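Local coordinates for 30S ribosomal protein S6 (Aquifex aeolicus, PDB 2J5A) that probably binds 16S ribosomal RNA together with protein bS18 as a structural component of the small ribosomal subunit, at residues 6-16 / 64-74. Numbering follows the deposited sequence.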
ATOM      1  N   THR A   6     -16.468  10.070  10.496  1.00 51.93           N
ATOM      2  CA  THR A   6     -16.254   9.579   9.126  1.00 51.13           C
ATOM      3  C   THR A   6     -14.774   9.638   8.694  1.00 50.74           C
ATOM      4  O   THR A   6     -14.391   9.030   7.704  1.00 50.69           O
ATOM      5  CB  THR A   6     -17.163  10.284   8.096  1.00 51.33           C
ATOM      6  OG1 THR A   6     -16.741  11.641   7.897  1.00 51.14           O
ATOM      7  CG2 THR A   6     -18.636  10.220   8.537  1.00 50.18           C
ATOM      8  N   LEU A   7     -13.952  10.378   9.429  1.00 49.99           N
ATOM      9  CA  LEU A   7     -12.509  10.302   9.261  1.00 49.74           C
ATOM     10  C   LEU A   7     -12.060   8.930   9.757  1.00 49.08           C
ATOM     11  O   LEU A   7     -12.181   8.621  10.946  1.00 48.36           O
ATOM     12  CB  LEU A   7     -11.800  11.425  10.032  1.00 49.78           C
ATOM     13  CG  LEU A   7     -10.358  11.813   9.665  1.00 50.72           C
ATOM     14  CD1 LEU A   7      -9.359  11.226  10.638  1.00 52.44           C
ATOM     15  CD2 LEU A   7     -10.014  11.417   8.238  1.00 50.27           C
ATOM     16  N   ARG A   8     -11.586   8.099   8.822  1.00 48.51           N
ATOM     17  CA  ARG A   8     -11.122   6.736   9.127  1.00 47.61           C
ATOM     18  C   ARG A   8      -9.650   6.560   8.800  1.00 45.48           C
ATOM     19  O   ARG A   8      -9.112   7.261   7.936  1.00 44.75           O
ATOM     20  CB  ARG A   8     -11.936   5.701   8.357  1.00 48.47           C
ATOM     21  CG  ARG A   8     -12.951   4.922   9.192  1.00 51.45           C
ATOM     22  CD  ARG A   8     -14.384   5.388   8.993  1.00 55.28           C
ATOM     23  NE  ARG A   8     -15.336   4.293   9.226  1.00 59.23           N
ATOM     24  CZ  ARG A   8     -16.636   4.445   9.513  1.00 61.81           C
ATOM     25  NH1 ARG A   8     -17.187   5.655   9.629  1.00 61.63           N
ATOM     26  NH2 ARG A   8     -17.392   3.362   9.703  1.00 62.84           N
ATOM     27  N   TYR A   9      -9.028   5.603   9.492  1.00 43.12           N
ATOM     28  CA  TYR A   9      -7.619   5.314   9.356  1.00 41.99           C
ATOM     29  C   TYR A   9      -7.412   3.923   8.728  1.00 40.43           C
ATOM     30  O   TYR A   9      -8.110   2.948   9.053  1.00 38.82           O
ATOM     31  CB  TYR A   9      -6.895   5.440  10.704  1.00 42.89           C
ATOM     32  CG  TYR A   9      -7.055   6.813  11.311  1.00 43.49           C
ATOM     33  CD1 TYR A   9      -8.221   7.162  11.980  1.00 45.77           C
ATOM     34  CD2 TYR A   9      -6.063   7.767  11.194  1.00 44.89           C
ATOM     35  CE1 TYR A   9      -8.394   8.427  12.523  1.00 46.53           C
ATOM     36  CE2 TYR A   9      -6.222   9.033  11.734  1.00 46.23           C
ATOM     37  CZ  TYR A   9      -7.393   9.355  12.400  1.00 46.74           C
ATOM     38  OH  TYR A   9      -7.571  10.613  12.943  1.00 48.32           O
ATOM     39  N   TYR A  10      -6.455   3.858   7.803  1.00 38.67           N
ATOM     40  CA  TYR A  10      -6.219   2.645   7.032  1.00 37.97           C
ATOM     41  C   TYR A  10      -4.738   2.390   6.897  1.00 37.17           C
ATOM     42  O   TYR A  10      -3.908   3.309   6.988  1.00 36.83           O
ATOM     43  CB  TYR A  10      -6.853   2.747   5.644  1.00 37.98           C
ATOM     44  CG  TYR A  10      -8.359   3.011   5.629  1.00 38.25           C
ATOM     45  CD1 TYR A  10      -9.269   1.964   5.715  1.00 38.62           C
ATOM     46  CD2 TYR A  10      -8.868   4.309   5.512  1.00 38.31           C
ATOM     47  CE1 TYR A  10     -10.645   2.196   5.700  1.00 37.62           C
ATOM     48  CE2 TYR A  10     -10.241   4.543   5.478  1.00 37.53           C
ATOM     49  CZ  TYR A  10     -11.121   3.481   5.587  1.00 38.44           C
ATOM     50  OH  TYR A  10     -12.492   3.691   5.561  1.00 40.48           O
ATOM     51  N   GLU A  11      -4.416   1.126   6.690  1.00 36.42           N
ATOM     52  CA  GLU A  11      -3.068   0.696   6.418  1.00 35.85           C
ATOM     53  C   GLU A  11      -3.112  -0.180   5.181  1.00 35.40           C
ATOM     54  O   GLU A  11      -4.000  -1.030   5.075  1.00 35.92           O
ATOM     55  CB  GLU A  11      -2.509  -0.089   7.588  1.00 35.58           C
ATOM     56  CG  GLU A  11      -1.088  -0.530   7.383  1.00 36.19           C
ATOM     57  CD  GLU A  11      -0.495  -1.094   8.637  1.00 38.05           C
ATOM     58  OE1 GLU A  11      -0.303  -0.320   9.598  1.00 38.22           O
ATOM     59  OE2 GLU A  11      -0.212  -2.316   8.663  1.00 41.21           O
ATOM     60  N   THR A  12      -2.177   0.067   4.251  1.00 34.07           N
ATOM     61  CA  THR A  12      -2.043  -0.697   3.007  1.00 33.09           C
ATOM     62  C   THR A  12      -0.634  -1.279   2.950  1.00 31.92           C
ATOM     63  O   THR A  12       0.333  -0.603   3.247  1.00 31.67           O
ATOM     64  CB  THR A  12      -2.262   0.201   1.767  1.00 33.39           C
ATOM     65  OG1 THR A  12      -3.586   0.738   1.791  1.00 33.90           O
ATOM     66  CG2 THR A  12      -2.056  -0.545   0.488  1.00 31.66           C
ATOM     67  N   VAL A  13      -0.545  -2.541   2.586  1.00 31.07           N
ATOM     68  CA  VAL A  13       0.709  -3.229   2.373  1.00 30.71           C
ATOM     69  C   VAL A  13       0.581  -3.882   1.007  1.00 30.56           C
ATOM     70  O   VAL A  13      -0.424  -4.529   0.726  1.00 30.09           O
ATOM     71  CB  VAL A  13       0.965  -4.340   3.437  1.00 30.68           C
ATOM     72  CG1 VAL A  13       2.268  -5.065   3.171  1.00 29.87           C
ATOM     73  CG2 VAL A  13       0.941  -3.792   4.842  1.00 30.38           C
ATOM     74  N   PHE A  14       1.595  -3.708   0.158  1.00 30.69           N
ATOM     75  CA  PHE A  14       1.608  -4.329  -1.154  1.00 30.37           C
ATOM     76  C   PHE A  14       3.021  -4.788  -1.529  1.00 31.25           C
ATOM     77  O   PHE A  14       4.026  -4.282  -0.990  1.00 30.66           O
ATOM     78  CB  PHE A  14       1.011  -3.396  -2.211  1.00 29.97           C
ATOM     79  CG  PHE A  14       1.776  -2.120  -2.397  1.00 29.96           C
ATOM     80  CD1 PHE A  14       1.631  -1.075  -1.514  1.00 28.50           C
ATOM     81  CD2 PHE A  14       2.682  -1.979  -3.461  1.00 31.03           C
ATOM     82  CE1 PHE A  14       2.336   0.095  -1.689  1.00 29.08           C
ATOM     83  CE2 PHE A  14       3.397  -0.809  -3.630  1.00 29.79           C
ATOM     84  CZ  PHE A  14       3.225   0.221  -2.757  1.00 28.89           C
ATOM     85  N   ALA A  15       3.063  -5.768  -2.440  1.00 31.82           N
ATOM     86  CA  ALA A  15       4.289  -6.441  -2.859  1.00 32.24           C
ATOM     87  C   ALA A  15       4.481  -6.239  -4.348  1.00 32.62           C
ATOM     88  O   ALA A  15       3.586  -6.538  -5.135  1.00 32.16           O
ATOM     89  CB  ALA A  15       4.220  -7.932  -2.549  1.00 32.08           C
ATOM     90  N   VAL A  16       5.647  -5.713  -4.721  1.00 33.59           N
ATOM     91  CA  VAL A  16       5.983  -5.398  -6.121  1.00 34.17           C
ATOM     92  C   VAL A  16       6.852  -6.514  -6.709  1.00 35.67           C
ATOM     93  O   VAL A  16       7.734  -7.035  -6.022  1.00 34.27           O
ATOM     94  CB  VAL A  16       6.736  -4.067  -6.195  1.00 33.74           C
ATOM     95  CG1 VAL A  16       7.225  -3.794  -7.597  1.00 32.19           C
ATOM     96  CG2 VAL A  16       5.859  -2.944  -5.672  1.00 33.08           C
ATOM     97  N   ALA A  64       9.695 -10.662  -3.339  1.00 40.37           N
ATOM     98  CA  ALA A  64       8.983  -9.448  -3.762  1.00 38.59           C
ATOM     99  C   ALA A  64       9.382  -8.245  -2.923  1.00 36.70           C
ATOM    100  O   ALA A  64       9.867  -8.402  -1.818  1.00 36.07           O
ATOM    101  CB  ALA A  64       7.466  -9.671  -3.687  1.00 38.47           C
ATOM    102  N   ARG A  65       9.156  -7.048  -3.452  1.00 34.80           N
ATOM    103  CA  ARG A  65       9.437  -5.816  -2.726  1.00 33.70           C
ATOM    104  C   ARG A  65       8.188  -5.305  -1.966  1.00 33.08           C
ATOM    105  O   ARG A  65       7.169  -4.961  -2.585  1.00 32.62           O
ATOM    106  CB  ARG A  65       9.940  -4.740  -3.692  1.00 33.48           C
ATOM    107  CG  ARG A  65      10.208  -3.399  -3.024  1.00 32.80           C
ATOM    108  CD  ARG A  65      11.224  -3.508  -1.893  1.00 32.83           C
ATOM    109  NE  ARG A  65      11.801  -2.201  -1.623  1.00 32.75           N
ATOM    110  CZ  ARG A  65      12.799  -1.660  -2.324  1.00 31.75           C
ATOM    111  NH1 ARG A  65      13.360  -2.313  -3.331  1.00 30.17           N
ATOM    112  NH2 ARG A  65      13.242  -0.459  -1.998  1.00 31.75           N
ATOM    113  N   TYR A  66       8.303  -5.225  -0.638  1.00 31.91           N
ATOM    114  CA  TYR A  66       7.201  -4.858   0.230  1.00 31.07           C
ATOM    115  C   TYR A  66       7.294  -3.434   0.692  1.00 30.63           C
ATOM    116  O   TYR A  66       8.322  -3.021   1.219  1.00 29.93           O
ATOM    117  CB  TYR A  66       7.150  -5.760   1.470  1.00 31.69           C
ATOM    118  CG  TYR A  66       6.451  -7.089   1.264  1.00 31.06           C
ATOM    119  CD1 TYR A  66       7.154  -8.196   0.830  1.00 34.08           C
ATOM    120  CD2 TYR A  66       5.109  -7.237   1.522  1.00 31.25           C
ATOM    121  CE1 TYR A  66       6.537  -9.423   0.641  1.00 32.23           C
ATOM    122  CE2 TYR A  66       4.478  -8.460   1.347  1.00 33.95           C
ATOM    123  CZ  TYR A  66       5.210  -9.548   0.907  1.00 33.28           C
ATOM    124  OH  TYR A  66       4.615 -10.763   0.731  1.00 35.13           O
ATOM    125  N   PHE A  67       6.194  -2.702   0.502  1.00 30.30           N
ATOM    126  CA  PHE A  67       6.003  -1.375   1.058  1.00 30.13           C
ATOM    127  C   PHE A  67       4.746  -1.360   1.943  1.00 30.10           C
ATOM    128  O   PHE A  67       3.826  -2.140   1.741  1.00 29.81           O
ATOM    129  CB  PHE A  67       5.839  -0.312  -0.043  1.00 29.73           C
ATOM    130  CG  PHE A  67       7.038  -0.145  -0.943  1.00 31.47           C
ATOM    131  CD1 PHE A  67       8.139   0.589  -0.527  1.00 31.24           C
ATOM    132  CD2 PHE A  67       7.043  -0.671  -2.228  1.00 31.60           C
ATOM    133  CE1 PHE A  67       9.212   0.757  -1.333  1.00 30.75           C
ATOM    134  CE2 PHE A  67       8.137  -0.490  -3.056  1.00 31.84           C
ATOM    135  CZ  PHE A  67       9.233   0.214  -2.597  1.00 31.58           C
ATOM    136  N   LEU A  68       4.708  -0.417   2.883  1.00 30.60           N
ATOM    137  CA  LEU A  68       3.581  -0.219   3.798  1.00 31.10           C
ATOM    138  C   LEU A  68       3.321   1.264   3.923  1.00 31.48           C
ATOM    139  O   LEU A  68       4.264   2.038   4.115  1.00 30.49           O
ATOM    140  CB  LEU A  68       3.906  -0.791   5.196  1.00 31.00           C
ATOM    141  CG  LEU A  68       2.841  -0.737   6.305  1.00 30.80           C
ATOM    142  CD1 LEU A  68       3.108  -1.846   7.304  1.00 31.25           C
ATOM    143  CD2 LEU A  68       2.748   0.637   7.008  1.00 28.30           C
ATOM    144  N   VAL A  69       2.044   1.649   3.828  1.00 32.15           N
ATOM    145  CA  VAL A  69       1.627   3.049   4.009  1.00 32.71           C
ATOM    146  C   VAL A  69       0.352   3.117   4.889  1.00 32.84           C
ATOM    147  O   VAL A  69      -0.557   2.281   4.777  1.00 32.48           O
ATOM    148  CB  VAL A  69       1.479   3.797   2.632  1.00 33.36           C
ATOM    149  CG1 VAL A  69       0.251   3.365   1.886  1.00 32.55           C
ATOM    150  CG2 VAL A  69       1.481   5.336   2.818  1.00 33.67           C
ATOM    151  N   GLN A  70       0.337   4.069   5.813  1.00 33.19           N
ATOM    152  CA  GLN A  70      -0.860   4.370   6.589  1.00 34.43           C
ATOM    153  C   GLN A  70      -1.361   5.728   6.166  1.00 34.89           C
ATOM    154  O   GLN A  70      -0.576   6.620   5.773  1.00 35.25           O
ATOM    155  CB  GLN A  70      -0.613   4.359   8.097  1.00 34.39           C
ATOM    156  CG  GLN A  70       0.005   3.076   8.625  1.00 35.23           C
ATOM    157  CD  GLN A  70       0.293   3.161  10.105  1.00 35.77           C
ATOM    158  OE1 GLN A  70       0.575   4.237  10.623  1.00 33.84           O
ATOM    159  NE2 GLN A  70       0.205   2.023  10.801  1.00 35.69           N
ATOM    160  N   PHE A  71      -2.674   5.861   6.193  1.00 35.33           N
ATOM    161  CA  PHE A  71      -3.311   7.076   5.739  1.00 35.78           C
ATOM    162  C   PHE A  71      -4.673   7.241   6.402  1.00 37.11           C
ATOM    163  O   PHE A  71      -5.225   6.288   6.971  1.00 36.17           O
ATOM    164  CB  PHE A  71      -3.408   7.100   4.207  1.00 35.55           C
ATOM    165  CG  PHE A  71      -4.332   6.054   3.618  1.00 34.63           C
ATOM    166  CD1 PHE A  71      -3.872   4.774   3.351  1.00 34.45           C
ATOM    167  CD2 PHE A  71      -5.642   6.368   3.291  1.00 35.13           C
ATOM    168  CE1 PHE A  71      -4.714   3.809   2.799  1.00 33.51           C
ATOM    169  CE2 PHE A  71      -6.504   5.411   2.743  1.00 33.68           C
ATOM    170  CZ  PHE A  71      -6.027   4.123   2.492  1.00 35.21           C
ATOM    171  N   LYS A  72      -5.172   8.477   6.372  1.00 39.12           N
ATOM    172  CA  LYS A  72      -6.506   8.792   6.877  1.00 40.85           C
ATOM    173  C   LYS A  72      -7.330   9.427   5.764  1.00 41.73           C
ATOM    174  O   LYS A  72      -6.788  10.066   4.871  1.00 42.51           O
ATOM    175  CB  LYS A  72      -6.444   9.667   8.135  1.00 40.75           C
ATOM    176  CG  LYS A  72      -5.822  11.059   7.987  1.00 42.97           C
ATOM    177  CD  LYS A  72      -5.930  11.824   9.334  1.00 44.86           C
ATOM    178  CE  LYS A  72      -5.086  13.092   9.404  1.00 46.08           C
ATOM    179  NZ  LYS A  72      -4.895  13.519  10.842  1.00 45.93           N
ATOM    180  N   THR A  73      -8.635   9.206   5.786  1.00 42.91           N
ATOM    181  CA  THR A  73      -9.507   9.771   4.753  1.00 44.19           C
ATOM    182  C   THR A  73     -10.965   9.780   5.190  1.00 45.45           C
ATOM    183  O   THR A  73     -11.393   8.926   5.963  1.00 45.38           O
ATOM    184  CB  THR A  73      -9.435   8.970   3.428  1.00 44.10           C
ATOM    185  OG1 THR A  73     -10.123   9.684   2.393  1.00 44.30           O
ATOM    186  CG2 THR A  73     -10.078   7.604   3.581  1.00 41.54           C
ATOM    187  N   GLU A  74     -11.718  10.733   4.656  1.00 47.46           N
ATOM    188  CA  GLU A  74     -13.182  10.746   4.804  1.00 49.30           C
ATOM    189  C   GLU A  74     -13.874  10.049   3.613  1.00 49.99           C
ATOM    190  O   GLU A  74     -15.092   9.839   3.626  1.00 50.51           O
ATOM    191  CB  GLU A  74     -13.682  12.188   5.031  1.00 49.90           C
ATOM    192  CG  GLU A  74     -12.884  12.897   6.154  1.00 51.32           C
ATOM    193  CD  GLU A  74     -13.713  13.828   7.048  1.00 54.62           C
ATOM    194  OE1 GLU A  74     -14.654  13.360   7.739  1.00 55.60           O
ATOM    195  OE2 GLU A  74     -13.375  15.034   7.100  1.00 57.15           O
TER
HETATM  196  O   HOH W   1     -14.803   7.297   5.975  1.00 51.01           O
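Gln70 and Glu11 face each other across the two central strands of the antiparallel, four-stranded sheet of the S6 ferredoxin-like fold, and Gln70 NE2 donates to Glu11 OE1 over 2.7 Å. The bond is nearly straight (175°), and the carboxylate and amide planes are 24° apart, nearly coplanar. Glu11 reaches this partner because CG stands anti to the backbone N (chi1 -178°) and the chain runs on extended; the amide's own oxygen accepts from Lys106 N. An alanine in place of Glu11 would probably leave Gln70 NE2 without its charged acceptor, with a weak bond to Glu104 O remaining, and strip Leu68 CD1 of a packing partner.

Beneath these side chains, strands 8-16 and 63-73 are laced by ten backbone hydrogen bonds in five reciprocal pairs, from Arg8–Thr73 to Val16–Arg65; Thr12 N to Val69 O measures 2.8 Å. Past the strand ends, Thr6 OG1 donates to Glu74 OE1 at 2.7 Å, on the anti side of the carboxylate.

On the face packed against helices 22-38 and 78-88, Tyr10 CB sits over the Phe71 ring, 3.9 Å from its centroid, while the two rings are slid apart and barely overlap. Thr12 OG1, which is hydrogen-bonded to Asn97, touches the edge of the same Phe71 ring. Farther along, Phe14 CZ rests 3.8 Å from Phe67 CB, and the Phe67 ring stacks on Phe29 of helix 22-38. On the other face, Leu68 CD1 packs on Val13 CG2, Tyr9 and Lys72 run side by side, and Ala15 CB lies over the Tyr66 ring, 4.0 Å from its centroid, with Val13 CG1 at that ring's edge.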